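Local coordinates for protein glutathione s-transferase (Haemonchus contortus, PDB 2WS2) that probably catalyses the conjugation of glutathione to electrophilic halide substrates, releasing the halide and a proton, as a sigma-family glutathione transferase, at residues D89-Q94 and G146-D151; Y159-G164 and E184-N189; V2-T7 and R69-K74. One frame throughout, in Å; residues are numbered along the deposited sequence.

Contact 1 (D89-Q94 and G146-D151)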
loop_
_atom_site.group_PDB
_atom_site.type_symbol
_atom_site.label_atom_id
_atom_site.label_comp_id
_atom_site.label_asym_id
_atom_site.label_seq_id
_atom_site.Cartn_x
_atom_site.Cartn_y
_atom_site.Cartn_z
ATOM N N ASP A 89 -9.448 2.068 2.912
ATOM C CA ASP A 89 -8.159 2.013 2.297
ATOM C C ASP A 89 -7.170 2.810 3.127
ATOM O O ASP A 89 -6.167 2.290 3.429
ATOM C CB ASP A 89 -8.193 2.530 0.811
ATOM C CG ASP A 89 -8.800 1.509 -0.153
ATOM O OD1 ASP A 89 -8.907 0.302 0.207
ATOM O OD2 ASP A 89 -9.163 1.870 -1.309
ATOM N N SER A 90 -7.476 4.048 3.533
ATOM C CA SER A 90 -6.464 4.924 4.144
ATOM C C SER A 90 -5.985 4.381 5.493
ATOM O O SER A 90 -4.839 4.599 5.893
ATOM C CB SER A 90 -7.011 6.360 4.355
ATOM O OG SER A 90 -7.861 6.399 5.530
ATOM N N ILE A 91 -6.900 3.746 6.215
ATOM C CA ILE A 91 -6.559 3.068 7.521
ATOM C C ILE A 91 -5.698 1.768 7.368
ATOM O O ILE A 91 -4.673 1.634 7.992
ATOM C CB ILE A 91 -7.817 2.794 8.391
ATOM C CG1 ILE A 91 -8.522 4.126 8.691
ATOM C CG2 ILE A 91 -7.393 2.080 9.731
ATOM C CD1 ILE A 91 -9.848 4.032 9.458
ATOM N N ALA A 92 -6.108 0.850 6.499
ATOM C CA ALA A 92 -5.216 -0.252 6.023
ATOM C C ALA A 92 -3.811 0.171 5.545
ATOM O O ALA A 92 -2.841 -0.581 5.663
ATOM C CB ALA A 92 -5.898 -1.070 4.933
ATOM N N ASP A 93 -3.718 1.364 4.973
ATOM C CA ASP A 93 -2.465 1.877 4.459
ATOM C C ASP A 93 -1.661 2.328 5.696
ATOM O O ASP A 93 -0.464 2.088 5.814
ATOM C CB ASP A 93 -2.767 3.079 3.597
ATOM C CG ASP A 93 -2.477 2.850 2.081
ATOM O OD1 ASP A 93 -2.424 1.706 1.538
ATOM O OD2 ASP A 93 -2.385 3.884 1.438
ATOM N N GLN A 94 -2.345 3.019 6.606
ATOM C CA GLN A 94 -1.712 3.590 7.782
ATOM C C GLN A 94 -1.200 2.483 8.725
ATOM O O GLN A 94 -0.118 2.598 9.311
ATOM C CB GLN A 94 -2.702 4.478 8.534
ATOM C CG GLN A 94 -2.167 5.026 9.848
ATOM C CD GLN A 94 -1.163 6.136 9.603
ATOM O OE1 GLN A 94 -1.155 6.748 8.528
ATOM N NE2 GLN A 94 -0.340 6.420 10.586
ATOM N N GLY A 146 -18.256 0.695 17.851
ATOM C CA GLY A 146 -17.269 -0.356 18.090
ATOM C C GLY A 146 -16.326 -0.601 16.888
ATOM O O GLY A 146 -15.188 -1.037 17.087
ATOM N N TYR A 147 -16.803 -0.355 15.656
ATOM C CA TYR A 147 -15.996 -0.595 14.404
ATOM C C TYR A 147 -15.264 0.642 13.889
ATOM O O TYR A 147 -15.591 1.751 14.250
ATOM C CB TYR A 147 -16.895 -1.072 13.264
ATOM C CG TYR A 147 -17.602 -2.377 13.520
ATOM C CD1 TYR A 147 -18.967 -2.412 13.762
ATOM C CD2 TYR A 147 -16.904 -3.587 13.518
ATOM C CE1 TYR A 147 -19.633 -3.626 14.006
ATOM C CE2 TYR A 147 -17.554 -4.799 13.770
ATOM C CZ TYR A 147 -18.915 -4.815 14.017
ATOM O OH TYR A 147 -19.556 -6.025 14.258
ATOM N N LEU A 148 -14.296 0.462 12.981
ATOM C CA LEU A 148 -13.497 1.606 12.566
ATOM C C LEU A 148 -14.225 2.535 11.592
ATOM O O LEU A 148 -13.999 3.743 11.590
ATOM C CB LEU A 148 -12.112 1.186 12.029
ATOM C CG LEU A 148 -10.941 0.739 12.922
ATOM C CD1 LEU A 148 -10.051 -0.238 12.108
ATOM C CD2 LEU A 148 -10.090 1.863 13.471
ATOM N N VAL A 149 -15.122 1.979 10.794
ATOM C CA VAL A 149 -15.679 2.689 9.636
ATOM C C VAL A 149 -17.075 2.101 9.417
ATOM O O VAL A 149 -17.252 0.892 9.326
ATOM C CB VAL A 149 -14.748 2.493 8.377
ATOM C CG1 VAL A 149 -15.308 3.194 7.158
ATOM C CG2 VAL A 149 -13.350 2.986 8.675
ATOM N N GLY A 150 -18.081 2.961 9.407
ATOM C CA GLY A 150 -19.464 2.510 9.249
ATOM C C GLY A 150 -19.839 1.672 10.448
ATOM O O GLY A 150 -19.401 1.961 11.558
ATOM N N ASP A 151 -20.592 0.601 10.239
ATOM C CA ASP A 151 -21.018 -0.255 11.373
ATOM C C ASP A 151 -21.179 -1.742 11.057
ATOM O O ASP A 151 -22.064 -2.430 11.606
ATOM C CB ASP A 151 -22.305 0.290 11.992
ATOM C CG ASP A 151 -23.275 0.775 10.970
ATOM O OD1 ASP A 151 -23.797 -0.041 10.170
ATOM O OD2 ASP A 151 -23.516 1.994 10.991
#
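Leu148 and Val149 in the loop before helix 155-162 both meet Ile91 of helix 82-100. The contact is small and apolar, with about 113 Å² buried. At Tyr147 the backbone O accepts a hydrogen bond from Asn143 ND2. Leu148 comes next, and its backbone N is bound to Asp157 OD1. Its CD1 lies 4.3 Å from Ile91 CG2, a loose touch. The leucine side chain also packs on Val136 and Ile139 of helix 118-143. Val149 makes the closer approach, with its CG2 3.7 Å from CD1 of Ile91. The Ile91 and Val149 side chains slide past each other in opposite directions. Ile91 has CD1 extended away from CA (chi2 176°), which carries this methyl to the valine while CG2 stays beside the leucine. Val149 also packs on Val87 and Val88, one turn earlier on the same helix as Ile91. Gly150 follows with a positive phi of 65°, which favours glycine. Its O is held by Asn143 ND2, at the end of helix 118-143, and by Thr145 OG1 of the loop. A loop linking helices 118-143 and 155-162 and packed on helix 82-100 belongs to the helical C-terminal domain of the glutathione transferase fold.

Contact 2 (Y159-G164 and E184-N189). Unlike the reference sequence in segment 159-164: Gly164 (reference Thr).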
loop_
_atom_site.group_PDB
_atom_site.type_symbol
_atom_site.label_atom_id
_atom_site.label_comp_id
_atom_site.label_asym_id
_atom_site.label_seq_id
_atom_site.Cartn_x
_atom_site.Cartn_y
_atom_site.Cartn_z
ATOM N N TYR A 159 -7.291 -6.026 9.617
ATOM C CA TYR A 159 -5.837 -5.878 9.602
ATOM C C TYR A 159 -5.317 -5.469 10.965
ATOM O O TYR A 159 -4.284 -5.936 11.414
ATOM C CB TYR A 159 -5.402 -4.832 8.576
ATOM C CG TYR A 159 -4.972 -5.390 7.232
ATOM C CD1 TYR A 159 -3.724 -5.984 7.067
ATOM C CD2 TYR A 159 -5.785 -5.247 6.106
ATOM C CE1 TYR A 159 -3.304 -6.480 5.825
ATOM C CE2 TYR A 159 -5.362 -5.742 4.837
ATOM C CZ TYR A 159 -4.133 -6.340 4.717
ATOM O OH TYR A 159 -3.746 -6.836 3.497
ATOM N N VAL A 160 -6.002 -4.556 11.624
ATOM C CA VAL A 160 -5.422 -4.065 12.851
ATOM C C VAL A 160 -5.680 -5.041 14.016
ATOM O O VAL A 160 -4.863 -5.141 14.921
ATOM C CB VAL A 160 -5.751 -2.551 13.125
ATOM C CG1 VAL A 160 -6.752 -2.028 12.134
ATOM C CG2 VAL A 160 -6.178 -2.269 14.606
ATOM N N ALA A 161 -6.777 -5.778 13.938
ATOM C CA ALA A 161 -7.222 -6.644 15.055
ATOM C C ALA A 161 -6.410 -7.935 15.093
ATOM O O ALA A 161 -6.227 -8.550 16.171
ATOM C CB ALA A 161 -8.730 -6.948 14.947
ATOM N N GLU A 162 -5.911 -8.346 13.914
ATOM C CA GLU A 162 -5.041 -9.506 13.772
ATOM C C GLU A 162 -3.619 -9.312 14.344
ATOM O O GLU A 162 -3.021 -10.267 14.784
ATOM C CB GLU A 162 -5.044 -10.000 12.302
ATOM C CG GLU A 162 -4.082 -11.114 11.932
ATOM C CD GLU A 162 -4.307 -12.437 12.716
ATOM O OE1 GLU A 162 -3.297 -13.102 13.005
ATOM O OE2 GLU A 162 -5.469 -12.812 13.011
ATOM N N MET A 163 -3.089 -8.095 14.380
ATOM C CA MET A 163 -1.812 -7.838 15.068
ATOM C C MET A 163 -1.861 -8.070 16.589
ATOM O O MET A 163 -0.905 -7.742 17.317
ATOM C CB MET A 163 -1.324 -6.416 14.772
ATOM C CG MET A 163 -1.772 -5.364 15.735
ATOM S SD MET A 163 -0.380 -4.353 16.274
ATOM C CE MET A 163 1.020 -5.426 15.902
ATOM N N GLY A 164 -2.981 -8.611 17.061
ATOM C CA GLY A 164 -3.095 -9.109 18.442
ATOM C C GLY A 164 -2.378 -10.437 18.649
ATOM O O GLY A 164 -2.263 -10.936 19.785
ATOM N N GLU A 184 -11.163 -7.631 20.194
ATOM C CA GLU A 184 -11.995 -8.656 20.817
ATOM C C GLU A 184 -13.292 -8.729 20.015
ATOM O O GLU A 184 -13.726 -9.807 19.628
ATOM C CB GLU A 184 -12.298 -8.336 22.294
ATOM C CG GLU A 184 -11.239 -8.768 23.260
ATOM C CD GLU A 184 -11.712 -8.686 24.699
ATOM O OE1 GLU A 184 -11.642 -9.725 25.387
ATOM O OE2 GLU A 184 -12.187 -7.592 25.131
ATOM N N LYS A 185 -13.883 -7.568 19.746
ATOM C CA LYS A 185 -15.171 -7.468 19.019
ATOM C C LYS A 185 -15.092 -7.994 17.594
ATOM O O LYS A 185 -15.989 -8.694 17.120
ATOM C CB LYS A 185 -15.668 -6.002 19.031
ATOM C CG LYS A 185 -16.893 -5.697 18.194
ATOM C CD LYS A 185 -16.979 -4.176 17.902
ATOM C CE LYS A 185 -18.333 -3.760 17.342
ATOM N NZ LYS A 185 -19.584 -4.326 18.001
ATOM N N VAL A 186 -14.016 -7.661 16.900
ATOM C CA VAL A 186 -13.794 -8.273 15.549
ATOM C C VAL A 186 -13.728 -9.785 15.620
ATOM O O VAL A 186 -14.481 -10.501 14.937
ATOM C CB VAL A 186 -12.507 -7.698 14.886
ATOM C CG1 VAL A 186 -12.325 -8.217 13.439
ATOM C CG2 VAL A 186 -12.575 -6.234 14.941
ATOM N N ARG A 187 -12.846 -10.291 16.474
ATOM C CA ARG A 187 -12.637 -11.729 16.559
ATOM C C ARG A 187 -13.752 -12.440 17.322
ATOM O O ARG A 187 -13.682 -13.645 17.495
ATOM C CB ARG A 187 -11.305 -12.069 17.229
ATOM C CG ARG A 187 -10.096 -11.388 16.636
ATOM C CD ARG A 187 -8.956 -12.322 16.683
ATOM N NE ARG A 187 -7.738 -11.633 17.099
ATOM C CZ ARG A 187 -7.326 -11.556 18.360
ATOM N NH1 ARG A 187 -8.050 -12.142 19.317
ATOM N NH2 ARG A 187 -6.193 -10.902 18.659
ATOM N N SER A 188 -14.759 -11.680 17.765
ATOM C CA SER A 188 -15.916 -12.248 18.440
ATOM C C SER A 188 -16.967 -12.573 17.394
ATOM O O SER A 188 -17.845 -13.423 17.615
ATOM C CB SER A 188 -16.432 -11.313 19.546
ATOM O OG SER A 188 -17.188 -10.225 19.042
ATOM N N ASN A 189 -16.860 -11.911 16.240
ATOM C CA ASN A 189 -17.568 -12.345 15.050
ATOM C C ASN A 189 -17.479 -13.880 14.936
ATOM O O ASN A 189 -16.379 -14.440 15.076
ATOM C CB ASN A 189 -16.944 -11.665 13.815
ATOM C CG ASN A 189 -17.905 -11.549 12.666
ATOM O OD1 ASN A 189 -18.293 -12.535 12.058
ATOM N ND2 ASN A 189 -18.308 -10.327 12.364
#
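Ala161 and Val186 pack where helices 155-162 and 177-186 meet in the all-helical C-terminal domain of the glutathione transferase fold. Their CA atoms are 6.8 Å apart, the nearest pair of the two segments. The small alanine side chain allows this close spacing. Ala161 CB meets the branch point of Val186, with Val186 CB and CG2 equally near at 3.9 Å and CG1 slightly farther.

The second part of the contact is polar. Arg187 bends at chi2 and chi3 and brings its guanidinium back to the first segment. NH2 gives a weak hydrogen bond to Ala161 O at 3.4 Å, with an N-H...O angle of only 132°. Ala161 O lies oblique to the guanidinium plane, neither over its face nor at its edge. Gly164 CA instead lies at the edge of the guanidinium, near its plane, 3.6 Å from NH2.

Further out, Phe165 makes a cation-pi contact with Arg187. Glu162 OE2 is near but not paired with this arginine, at 4.8 Å from NE; it forms a salt bridge with Arg199 NH1. Its negative charge may still favour the arginine electrostatically. Leu153 packs on Val186 and Asn189. A type I turn runs from Val186 to Asn189, which is the N-cap of helix 190-198. Ser188 OG, in this turn, donates to Lys185 O just before it at 2.7 Å, and the C=O...OG angle is 112° with the donor tilted 29° from the carbonyl plane.

Contact 3 (V2-T7 and R69-K74)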
loop_
_atom_site.group_PDB
_atom_site.type_symbol
_atom_site.label_atom_id
_atom_site.label_comp_id
_atom_site.label_asym_id
_atom_site.label_seq_id
_atom_site.Cartn_x
_atom_site.Cartn_y
_atom_site.Cartn_z
ATOM N N VAL A 2 -17.557 -20.584 -8.587
ATOM C CA VAL A 2 -16.343 -19.894 -8.923
ATOM C C VAL A 2 -15.225 -20.479 -8.086
ATOM O O VAL A 2 -15.370 -20.681 -6.878
ATOM C CB VAL A 2 -16.508 -18.417 -8.645
ATOM C CG1 VAL A 2 -15.256 -17.669 -9.032
ATOM C CG2 VAL A 2 -17.692 -17.909 -9.441
ATOM N N HIS A 3 -14.103 -20.751 -8.738
ATOM C CA HIS A 3 -13.013 -21.391 -8.039
ATOM C C HIS A 3 -11.933 -20.422 -7.679
ATOM O O HIS A 3 -11.429 -19.683 -8.525
ATOM C CB HIS A 3 -12.536 -22.627 -8.816
ATOM C CG HIS A 3 -13.639 -23.607 -9.082
ATOM N ND1 HIS A 3 -14.445 -24.102 -8.078
ATOM C CD2 HIS A 3 -14.095 -24.153 -10.235
ATOM C CE1 HIS A 3 -15.346 -24.917 -8.599
ATOM N NE2 HIS A 3 -15.157 -24.962 -9.907
ATOM N N TYR A 4 -11.642 -20.355 -6.395
ATOM C CA TYR A 4 -10.563 -19.518 -5.924
ATOM C C TYR A 4 -9.549 -20.402 -5.337
ATOM O O TYR A 4 -9.888 -21.368 -4.652
ATOM C CB TYR A 4 -11.001 -18.550 -4.815
ATOM C CG TYR A 4 -12.164 -17.709 -5.169
ATOM C CD1 TYR A 4 -13.460 -18.204 -5.036
ATOM C CD2 TYR A 4 -11.986 -16.411 -5.647
ATOM C CE1 TYR A 4 -14.527 -17.439 -5.378
ATOM C CE2 TYR A 4 -13.063 -15.637 -5.976
ATOM C CZ TYR A 4 -14.317 -16.155 -5.855
ATOM O OH TYR A 4 -15.397 -15.401 -6.174
ATOM N N LYS A 5 -8.297 -20.043 -5.594
ATOM C CA LYS A 5 -7.168 -20.734 -5.060
ATOM C C LYS A 5 -6.269 -19.659 -4.562
ATOM O O LYS A 5 -5.935 -18.717 -5.290
ATOM C CB LYS A 5 -6.434 -21.579 -6.140
ATOM C CG LYS A 5 -5.133 -22.180 -5.650
ATOM C CD LYS A 5 -4.542 -23.251 -6.596
ATOM C CE LYS A 5 -3.520 -22.669 -7.566
ATOM N NZ LYS A 5 -2.850 -23.780 -8.382
ATOM N N LEU A 6 -5.863 -19.815 -3.311
ATOM C CA LEU A 6 -4.902 -18.954 -2.693
ATOM C C LEU A 6 -3.607 -19.745 -2.506
ATOM O O LEU A 6 -3.616 -20.895 -2.015
ATOM C CB LEU A 6 -5.453 -18.426 -1.347
ATOM C CG LEU A 6 -4.561 -17.465 -0.557
ATOM C CD1 LEU A 6 -4.490 -16.074 -1.225
ATOM C CD2 LEU A 6 -5.091 -17.310 0.824
ATOM N N THR A 7 -2.509 -19.148 -2.938
ATOM C CA THR A 7 -1.203 -19.757 -2.807
ATOM C C THR A 7 -0.342 -18.881 -1.954
ATOM O O THR A 7 -0.111 -17.719 -2.277
ATOM C CB THR A 7 -0.519 -20.025 -4.207
ATOM O OG1 THR A 7 -1.339 -20.884 -4.992
ATOM C CG2 THR A 7 0.797 -20.708 -4.029
ATOM N N ARG A 69 -8.442 -6.025 -0.977
ATOM C CA ARG A 69 -9.405 -5.072 -1.606
ATOM C C ARG A 69 -10.317 -5.660 -2.654
ATOM O O ARG A 69 -11.522 -5.335 -2.688
ATOM C CB ARG A 69 -8.718 -3.811 -2.125
ATOM C CG ARG A 69 -9.664 -2.728 -2.622
ATOM C CD ARG A 69 -8.888 -1.499 -2.983
ATOM N NE ARG A 69 -7.931 -1.181 -1.958
ATOM C CZ ARG A 69 -6.615 -1.333 -2.032
ATOM N NH1 ARG A 69 -6.011 -1.847 -3.127
ATOM N NH2 ARG A 69 -5.900 -0.966 -0.979
ATOM N N TYR A 70 -9.781 -6.570 -3.459
ATOM C CA TYR A 70 -10.494 -7.193 -4.574
ATOM C C TYR A 70 -11.615 -8.123 -4.103
ATOM O O TYR A 70 -12.765 -8.123 -4.604
ATOM C CB TYR A 70 -9.487 -8.001 -5.436
ATOM C CG TYR A 70 -10.197 -8.875 -6.430
ATOM C CD1 TYR A 70 -10.706 -8.328 -7.609
ATOM C CD2 TYR A 70 -10.359 -10.220 -6.220
ATOM C CE1 TYR A 70 -11.348 -9.075 -8.516
ATOM C CE2 TYR A 70 -11.053 -11.012 -7.156
ATOM C CZ TYR A 70 -11.537 -10.404 -8.288
ATOM O OH TYR A 70 -12.205 -11.094 -9.212
ATOM N N LEU A 71 -11.263 -8.967 -3.144
ATOM C CA LEU A 71 -12.258 -9.868 -2.558
ATOM C C LEU A 71 -13.295 -9.166 -1.668
ATOM O O LEU A 71 -14.476 -9.491 -1.697
ATOM C CB LEU A 71 -11.528 -10.923 -1.747
ATOM C CG LEU A 71 -10.917 -12.065 -2.554
ATOM C CD1 LEU A 71 -10.428 -13.085 -1.596
ATOM C CD2 LEU A 71 -11.904 -12.675 -3.486
ATOM N N ALA A 72 -12.822 -8.214 -0.883
ATOM C CA ALA A 72 -13.657 -7.390 0.015
ATOM C C ALA A 72 -14.784 -6.605 -0.700
ATOM O O ALA A 72 -15.938 -6.614 -0.251
ATOM C CB ALA A 72 -12.759 -6.450 0.805
ATOM N N ARG A 73 -14.429 -5.953 -1.827
ATOM C CA ARG A 73 -15.387 -5.292 -2.720
ATOM C C ARG A 73 -16.448 -6.229 -3.232
ATOM O O ARG A 73 -17.632 -5.938 -3.146
ATOM C CB ARG A 73 -14.672 -4.696 -3.954
ATOM C CG ARG A 73 -14.165 -3.324 -3.745
ATOM C CD ARG A 73 -13.740 -2.681 -5.065
ATOM N NE ARG A 73 -12.859 -1.559 -4.796
ATOM C CZ ARG A 73 -12.319 -0.790 -5.729
ATOM N NH1 ARG A 73 -12.580 -1.012 -7.033
ATOM N NH2 ARG A 73 -11.524 0.197 -5.356
ATOM N N LYS A 74 -16.038 -7.361 -3.778
ATOM C CA LYS A 74 -17.022 -8.264 -4.380
ATOM C C LYS A 74 -17.939 -8.889 -3.323
ATOM O O LYS A 74 -19.071 -9.233 -3.626
ATOM C CB LYS A 74 -16.364 -9.338 -5.281
ATOM C CG LYS A 74 -15.672 -10.475 -4.570
ATOM C CD LYS A 74 -14.817 -11.351 -5.497
ATOM C CE LYS A 74 -15.628 -12.188 -6.430
ATOM N NZ LYS A 74 -14.737 -12.656 -7.533
#
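Tyr4 puts the CE2 corner of its ring against Leu71 and its hydroxyl against Lys74. It is the one residue of segment 2-7 that carries the contact with helix 64-75. The strand and helix backbones stay well apart, with 10.4 Å between the CA atoms of Tyr4 and Leu71, so the tyrosine spans most of the gap. Tyr4 CE2 lies 4.0 Å from Leu71 CD2. The two side chains slide past each other in opposite directions, and the leucine methyl comes to the ring obliquely.

Lys74 arrives from the direction opposite to Tyr4. Its NZ lies at the ring edge, near the ring plane, which is not the position of a cation-pi contact. NZ donates a weak hydrogen bond to Tyr4 OH at 3.1 Å. Lys74 CE is almost as near, 3.2 Å from the same OH, which fits a poorly aligned bond. The lysine reaches the tyrosine hydroxyl because CG sits between its own N and carbonyl carbon (chi1 76°) and because the chain then kinks at chi3 (-71°). NZ also gives a second weak bond, of 3.4 Å, to Tyr70 OH. The ammonium lies between two tyrosine hydroxyls, one from the strand and one from the helix, and is held weakly by each. Lys74 is exposed and touches a crystal neighbour, so its place may partly reflect the lattice.

This is strand-to-helix packing in the thioredoxin-like N-terminal domain. Phe22 of helix 16-24 meets Tyr4 edge-to-face and also packs on Leu71. Val56 of strand 53-56 touches Tyr4 and Tyr70. Strand 4-9 itself lies between strand 30-34, its parallel partner, and strand 53-56, its antiparallel one.

Overall arrangement
Contact 3 lies in the N-terminal domain, while contacts 1 and 2 lie in the helical C-terminal domain. Contacts 1 and 2 have centres about 13 Å apart and touch directly. Leu148 CD1 packs 3.8 Å from Val160 CG1, and Tyr147 forms a cation-pi pair with Lys185. Contacts 1 and 3 are about 20 Å apart between centres but are joined by the salt bridge of Asp89 OD1 and Arg69 NE, at 2.8 Å. Both also reach the second subunit, whose Asp89 pairs with Arg69. Contacts 2 and 3 do not touch; their nearest atoms are about 7 Å apart. In this fold the thioredoxin-like domain supplies most of the glutathione site.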